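Long-range contacts in 3,4-dihydroxy-2-butanone 4-phosphate synthase (Candida albicans, PDB 2RIU), which catalyses the conversion of D-ribulose 5-phosphate to formate and 3,4-dihydroxy-2-butanone 4-phosphate, probably with magnesium or manganese as cofactor: residues G18-V23 against G33-A38; E45-L50 against A161-E166. All coordinates share one frame; numbering follows the deposited sequence.

Contact 1: residues G18-V23 against G33-A38. With 5RP (ribulose-5-phosphate), chain B.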
loop_
_atom_site.group_PDB
_atom_site.type_symbol
_atom_site.label_atom_id
_atom_site.label_comp_id
_atom_site.label_asym_id
_atom_site.label_seq_id
_atom_site.Cartn_x
_atom_site.Cartn_y
_atom_site.Cartn_z
ATOM N N GLY A 18 -14.782 -6.226 17.103
ATOM C CA GLY A 18 -14.428 -5.630 15.818
ATOM C C GLY A 18 -13.807 -4.247 15.856
ATOM O O GLY A 18 -13.822 -3.534 14.851
ATOM N N GLU A 19 -13.258 -3.864 17.006
ATOM C CA GLU A 19 -12.539 -2.602 17.113
ATOM C C GLU A 19 -11.088 -2.812 16.706
ATOM O O GLU A 19 -10.545 -3.912 16.846
ATOM C CB GLU A 19 -12.562 -2.072 18.548
ATOM C CG GLU A 19 -13.936 -1.703 19.088
ATOM C CD GLU A 19 -13.870 -1.179 20.516
ATOM O OE1 GLU A 19 -14.669 -1.630 21.366
ATOM O OE2 GLU A 19 -13.011 -0.329 20.794
ATOM N N PHE A 20 -10.470 -1.748 16.206
ATOM C CA PHE A 20 -9.025 -1.689 16.076
ATOM C C PHE A 20 -8.409 -1.565 17.456
ATOM O O PHE A 20 -9.050 -1.082 18.401
ATOM C CB PHE A 20 -8.599 -0.448 15.285
ATOM C CG PHE A 20 -8.901 -0.516 13.817
ATOM C CD1 PHE A 20 -9.986 0.179 13.293
ATOM C CD2 PHE A 20 -8.086 -1.245 12.955
ATOM C CE1 PHE A 20 -10.261 0.136 11.923
ATOM C CE2 PHE A 20 -8.358 -1.298 11.593
ATOM C CZ PHE A 20 -9.447 -0.603 11.078
ATOM N N LEU A 21 -7.160 -2.009 17.555
ATOM C CA LEU A 21 -6.280 -1.604 18.641
ATOM C C LEU A 21 -5.092 -0.901 18.019
ATOM O O LEU A 21 -4.692 -1.230 16.902
ATOM C CB LEU A 21 -5.788 -2.817 19.435
ATOM C CG LEU A 21 -6.844 -3.611 20.210
ATOM C CD1 LEU A 21 -6.253 -4.918 20.729
ATOM C CD2 LEU A 21 -7.426 -2.781 21.352
ATOM N N ILE A 22 -4.556 0.089 18.727
ATOM C CA ILE A 22 -3.276 0.687 18.352
ATOM C C ILE A 22 -2.217 -0.109 19.108
ATOM O O ILE A 22 -2.295 -0.259 20.332
ATOM C CB ILE A 22 -3.211 2.190 18.697
ATOM C CG1 ILE A 22 -4.204 2.977 17.824
ATOM C CG2 ILE A 22 -1.777 2.732 18.521
ATOM C CD1 ILE A 22 -4.584 4.342 18.357
ATOM N N VAL A 23 -1.256 -0.651 18.365
ATOM C CA VAL A 23 -0.285 -1.582 18.931
ATOM C C VAL A 23 1.142 -1.048 18.768
ATOM O O VAL A 23 1.598 -0.790 17.650
ATOM C CB VAL A 23 -0.437 -2.998 18.317
ATOM C CG1 VAL A 23 0.554 -3.959 18.927
ATOM C CG2 VAL A 23 -1.868 -3.530 18.519
ATOM N N GLY A 33 3.260 3.446 15.906
ATOM C CA GLY A 33 2.063 2.636 16.129
ATOM C C GLY A 33 1.419 2.070 14.873
ATOM O O GLY A 33 1.431 2.708 13.812
ATOM N N ASP A 34 0.866 0.866 15.015
ATOM C CA ASP A 34 0.091 0.185 13.981
ATOM C C ASP A 34 -1.355 0.068 14.425
ATOM O O ASP A 34 -1.625 -0.235 15.588
ATOM C CB ASP A 34 0.581 -1.258 13.821
ATOM C CG ASP A 34 1.658 -1.423 12.783
ATOM O OD1 ASP A 34 2.314 -0.432 12.388
ATOM O OD2 ASP A 34 1.844 -2.590 12.362
ATOM N N LEU A 35 -2.283 0.236 13.491
ATOM C CA LEU A 35 -3.657 -0.206 13.728
ATOM C C LEU A 35 -3.741 -1.698 13.412
ATOM O O LEU A 35 -3.236 -2.139 12.377
ATOM C CB LEU A 35 -4.628 0.565 12.843
ATOM C CG LEU A 35 -4.959 2.000 13.257
ATOM C CD1 LEU A 35 -5.753 2.683 12.148
ATOM C CD2 LEU A 35 -5.729 2.022 14.587
ATOM N N ILE A 36 -4.364 -2.467 14.308
ATOM C CA ILE A 36 -4.561 -3.909 14.097
ATOM C C ILE A 36 -5.998 -4.277 14.455
ATOM O O ILE A 36 -6.505 -3.858 15.490
ATOM C CB ILE A 36 -3.595 -4.755 14.978
ATOM C CG1 ILE A 36 -2.132 -4.334 14.758
ATOM C CG2 ILE A 36 -3.806 -6.267 14.742
ATOM C CD1 ILE A 36 -1.094 -5.240 15.417
ATOM N N MET A 37 -6.656 -5.065 13.609
ATOM C CA MET A 37 -7.952 -5.632 13.980
ATOM C C MET A 37 -8.119 -7.026 13.412
ATOM O O MET A 37 -7.286 -7.486 12.618
ATOM C CB MET A 37 -9.118 -4.722 13.564
ATOM C CG MET A 37 -9.404 -4.670 12.059
ATOM S SD MET A 37 -11.014 -3.913 11.733
ATOM C CE MET A 37 -12.106 -5.210 12.315
ATOM N N ALA A 38 -9.185 -7.706 13.825
ATOM C CA ALA A 38 -9.427 -9.071 13.367
ATOM C C ALA A 38 -9.749 -9.091 11.875
ATOM O O ALA A 38 -10.589 -8.317 11.409
ATOM C CB ALA A 38 -10.547 -9.711 14.167
HETATM C C2 5RP B . 6.597 -3.162 10.777
HETATM C C3 5RP B . 5.105 -3.366 10.661
HETATM C C5 5RP B . 4.463 -3.772 9.360
HETATM O O13 5RP B . 3.038 -3.709 9.516
HETATM C C6 5RP B . 4.869 -5.164 8.854
HETATM O O14 5RP B . 4.075 -5.449 7.697
HETATM C C7 5RP B . 4.679 -6.315 9.844
HETATM O O8 5RP B . 5.467 -6.080 11.005
HETATM P P9 5RP B . 6.501 -7.150 11.605
HETATM O O12 5RP B . 7.619 -7.262 10.595
HETATM O O11 5RP B . 5.733 -8.437 11.798
HETATM O O10 5RP B . 6.859 -6.457 12.899
HETATM O O4 5RP B . 4.406 -3.184 11.642
HETATM O O1 5RP B . 6.825 -2.037 11.635
HETATM O O HOH W 1 -11.094 -6.510 15.731
#
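Leu21 and Ile36 face each other as an antiparallel hydrogen-bonded pair and set the register of a beta hairpin whose second strand reaches the substrate. Leu21 N gives a nearly straight bond to Ile36 O (2.8 Å, 169° at the hydrogen), and Ile36 N returns one to Leu21 O. Two residues further along strand 21-23, Val23 and its partner Asp34 repeat the exchange, with Asp34 N to Val23 O the longer bond at 3.2 Å and its donor tilted 30° from the carbonyl plane. Between them Ile22 and Leu35 form a non-hydrogen-bonded pair, and Leu35 CD2 rests against Ile22 CG1 and Phe20 CB. On the other face Ile36 CD1 meets Val23 CG2 at 3.6 Å, the two side chains crossing at about a right angle.

Met37 CB lies against Glu19 O and Phe20 CD2; CG, held between the backbone N and the carbonyl carbon (chi1 72°), touches Phe20 CE2; SD sits over one face of the Phe20 ring, 3.9 Å from its centroid, a Met-aromatic contact; and the bend at chi3 turns CE onto Gly18 O, 3.5 Å away. Gly18 is the C-prime residue of the Schellman motif that ends helix 8-16. Beyond the last backbone pair, a water donates to Glu19 O and accepts from Ala38 N, bridging the two backbones.

Asp34 leaves the sheet on the face of Val23 and Ile36, and the end of its side chain leads away from strand 21-23; OD2 accepts a hydrogen bond from ribulose-5-phosphate O13 at 3.3 Å, while OD2 and the ligand's O4 are 2.7 Å apart. His145 N and Thr85 OG1 hydrogen-bond the same ligand. The chemistry implies a division of labour: backbone bonds and apolar side chains fix the hairpin, which presents one acidic side chain to the sugar.

Contact 2: residues E45-L50 against A161-E166. With 5RP (ribulose-5-phosphate), chain B.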
loop_
_atom_site.group_PDB
_atom_site.type_symbol
_atom_site.label_atom_id
_atom_site.label_comp_id
_atom_site.label_asym_id
_atom_site.label_seq_id
_atom_site.Cartn_x
_atom_site.Cartn_y
_atom_site.Cartn_z
ATOM N N GLU A 45 -16.076 0.028 5.576
ATOM C CA GLU A 45 -15.899 1.273 6.310
ATOM C C GLU A 45 -14.644 1.248 7.173
ATOM O O GLU A 45 -13.909 2.230 7.226
ATOM C CB GLU A 45 -17.132 1.559 7.165
ATOM C CG GLU A 45 -18.377 1.914 6.348
ATOM C CD GLU A 45 -19.174 0.713 5.831
ATOM O OE1 GLU A 45 -18.752 -0.459 5.997
ATOM O OE2 GLU A 45 -20.257 0.958 5.246
ATOM N N LYS A 46 -14.385 0.111 7.819
ATOM C CA LYS A 46 -13.190 -0.011 8.662
ATOM C C LYS A 46 -11.907 -0.052 7.834
ATOM O O LYS A 46 -10.863 0.464 8.264
ATOM C CB LYS A 46 -13.308 -1.211 9.611
ATOM C CG LYS A 46 -14.349 -0.974 10.708
ATOM C CD LYS A 46 -14.715 -2.224 11.475
ATOM C CE LYS A 46 -15.704 -1.862 12.587
ATOM N NZ LYS A 46 -16.094 -3.026 13.432
ATOM N N MET A 47 -11.982 -0.660 6.649
ATOM C CA MET A 47 -10.852 -0.643 5.706
ATOM C C MET A 47 -10.603 0.770 5.190
ATOM O O MET A 47 -9.449 1.203 5.046
ATOM C CB MET A 47 -11.097 -1.602 4.531
ATOM C CG MET A 47 -9.912 -1.740 3.556
ATOM S SD MET A 47 -8.366 -2.301 4.310
ATOM C CE MET A 47 -8.632 -4.063 4.443
ATOM N N ALA A 48 -11.682 1.493 4.910
ATOM C CA ALA A 48 -11.557 2.881 4.474
ATOM C C ALA A 48 -10.844 3.693 5.551
ATOM O O ALA A 48 -9.963 4.489 5.241
ATOM C CB ALA A 48 -12.916 3.472 4.157
ATOM N N PHE A 49 -11.225 3.460 6.808
ATOM C CA PHE A 49 -10.608 4.110 7.966
ATOM C C PHE A 49 -9.117 3.763 8.070
ATOM O O PHE A 49 -8.266 4.650 8.213
ATOM C CB PHE A 49 -11.353 3.698 9.244
ATOM C CG PHE A 49 -10.860 4.382 10.491
ATOM C CD1 PHE A 49 -11.419 5.584 10.906
ATOM C CD2 PHE A 49 -9.850 3.814 11.259
ATOM C CE1 PHE A 49 -10.964 6.221 12.070
ATOM C CE2 PHE A 49 -9.396 4.438 12.418
ATOM C CZ PHE A 49 -9.954 5.643 12.821
ATOM N N LEU A 50 -8.808 2.473 7.983
ATOM C CA LEU A 50 -7.428 2.006 8.043
ATOM C C LEU A 50 -6.570 2.664 6.964
ATOM O O LEU A 50 -5.505 3.194 7.254
ATOM C CB LEU A 50 -7.371 0.480 7.909
ATOM C CG LEU A 50 -5.979 -0.153 8.017
ATOM C CD1 LEU A 50 -5.345 0.175 9.372
ATOM C CD2 LEU A 50 -6.050 -1.658 7.816
ATOM N N ALA A 161 -6.045 -14.849 12.116
ATOM C CA ALA A 161 -5.818 -13.922 11.015
ATOM C C ALA A 161 -6.114 -12.515 11.496
ATOM O O ALA A 161 -7.119 -12.275 12.169
ATOM C CB ALA A 161 -6.722 -14.267 9.842
ATOM N N GLY A 162 -5.234 -11.588 11.145
ATOM C CA GLY A 162 -5.416 -10.179 11.513
ATOM C C GLY A 162 -5.168 -9.301 10.309
ATOM O O GLY A 162 -4.822 -9.800 9.238
ATOM N N VAL A 163 -5.338 -7.993 10.485
ATOM C CA VAL A 163 -5.069 -7.029 9.413
ATOM C C VAL A 163 -4.450 -5.785 10.043
ATOM O O VAL A 163 -4.909 -5.322 11.085
ATOM C CB VAL A 163 -6.337 -6.729 8.559
ATOM C CG1 VAL A 163 -7.496 -6.237 9.419
ATOM C CG2 VAL A 163 -6.033 -5.742 7.414
ATOM N N ILE A 164 -3.388 -5.277 9.419
ATOM C CA ILE A 164 -2.536 -4.267 10.046
ATOM C C ILE A 164 -2.068 -3.200 9.067
ATOM O O ILE A 164 -1.945 -3.458 7.871
ATOM C CB ILE A 164 -1.284 -4.906 10.717
ATOM C CG1 ILE A 164 -0.296 -5.460 9.677
ATOM C CG2 ILE A 164 -1.686 -5.996 11.716
ATOM C CD1 ILE A 164 0.955 -6.108 10.292
ATOM N N CYS A 165 -1.799 -2.006 9.588
ATOM C CA CYS A 165 -1.121 -0.971 8.807
ATOM C C CYS A 165 -0.582 0.100 9.738
ATOM O O CYS A 165 -1.109 0.293 10.836
ATOM C CB CYS A 165 -2.053 -0.353 7.756
ATOM S SG CYS A 165 -1.147 0.286 6.313
ATOM N N GLU A 166 0.463 0.789 9.286
ATOM C CA GLU A 166 1.181 1.781 10.096
ATOM C C GLU A 166 0.498 3.137 10.088
ATOM O O GLU A 166 0.232 3.690 9.021
ATOM C CB GLU A 166 2.600 1.975 9.552
ATOM C CG GLU A 166 3.433 0.719 9.426
ATOM C CD GLU A 166 3.377 0.078 8.044
ATOM O OE1 GLU A 166 2.436 0.341 7.255
ATOM O OE2 GLU A 166 4.296 -0.710 7.756
HETATM C C2 5RP B . 6.597 -3.162 10.777
HETATM C C3 5RP B . 5.105 -3.366 10.661
HETATM C C5 5RP B . 4.463 -3.772 9.360
HETATM O O13 5RP B . 3.038 -3.709 9.516
HETATM C C6 5RP B . 4.869 -5.164 8.854
HETATM O O14 5RP B . 4.075 -5.449 7.697
HETATM C C7 5RP B . 4.679 -6.315 9.844
HETATM O O8 5RP B . 5.467 -6.080 11.005
HETATM P P9 5RP B . 6.501 -7.150 11.605
HETATM O O12 5RP B . 7.619 -7.262 10.595
HETATM O O11 5RP B . 5.733 -8.437 11.798
HETATM O O10 5RP B . 6.859 -6.457 12.899
HETATM O O4 5RP B . 4.406 -3.184 11.642
HETATM O O1 5RP B . 6.825 -2.037 11.635
#
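Helix 45-50 runs over strand 162-166 with N-to-C directions only 27° apart and the two axes 10.2 Å from each other at closest approach, a separation bridged by side chains without any hydrogen bond. Leu50 does most of the bridging. With CG anti to the backbone N (chi1 -177°), its two methyls divide the work: CD1 lies 3.7 Å from Cys165 CB, and CD2 reaches Val163 CG2 at 4.1 Å, the two side chains running alongside in opposing directions. Met47, one turn earlier, adds a looser touch through CE to the same Val163 CG2, at 4.3 Å.

The alternation of the strand turns Ile164 and Glu166 away from the helix, and their ends lie beside the ligand. Ile164 CD1 comes within 3.3 Å of ribulose-5-phosphate O13, and Glu166 OE2 within 3.5 Å of its C5, while Glu166 OE1 is hydrogen-bonded to Ser55.

The strand is thus an alpha/beta packing surface on one side and a pocket wall on the other. Its backbone pairs with strand 34-38 and also bonds to Cys59 and Pro61, while helix 103-114 meets Met47 and Val163.

Overall arrangement
Both contacts are buried and lie near the centre of the chain, about 8 Å apart between centres, yet they are built differently. Contact 1 is strand against strand, zipped by backbone bonds; contact 2 is helix on strand and purely apolar. They share one mixed sheet, where 34-38 and 162-166 are neighbours joined through Leu35 N and Cys165 O. Helix 44-52, following strand 34-38 in the chain, packs over both, on the face with Leu35 and Cys165: Lys46 NZ bonds to Gly18 O, and Lys46 O packs against Phe20 CZ. The other face, packed by helices 8-16 and 145-155, also carries Asp34, Ile164 and Glu166 to the ligand.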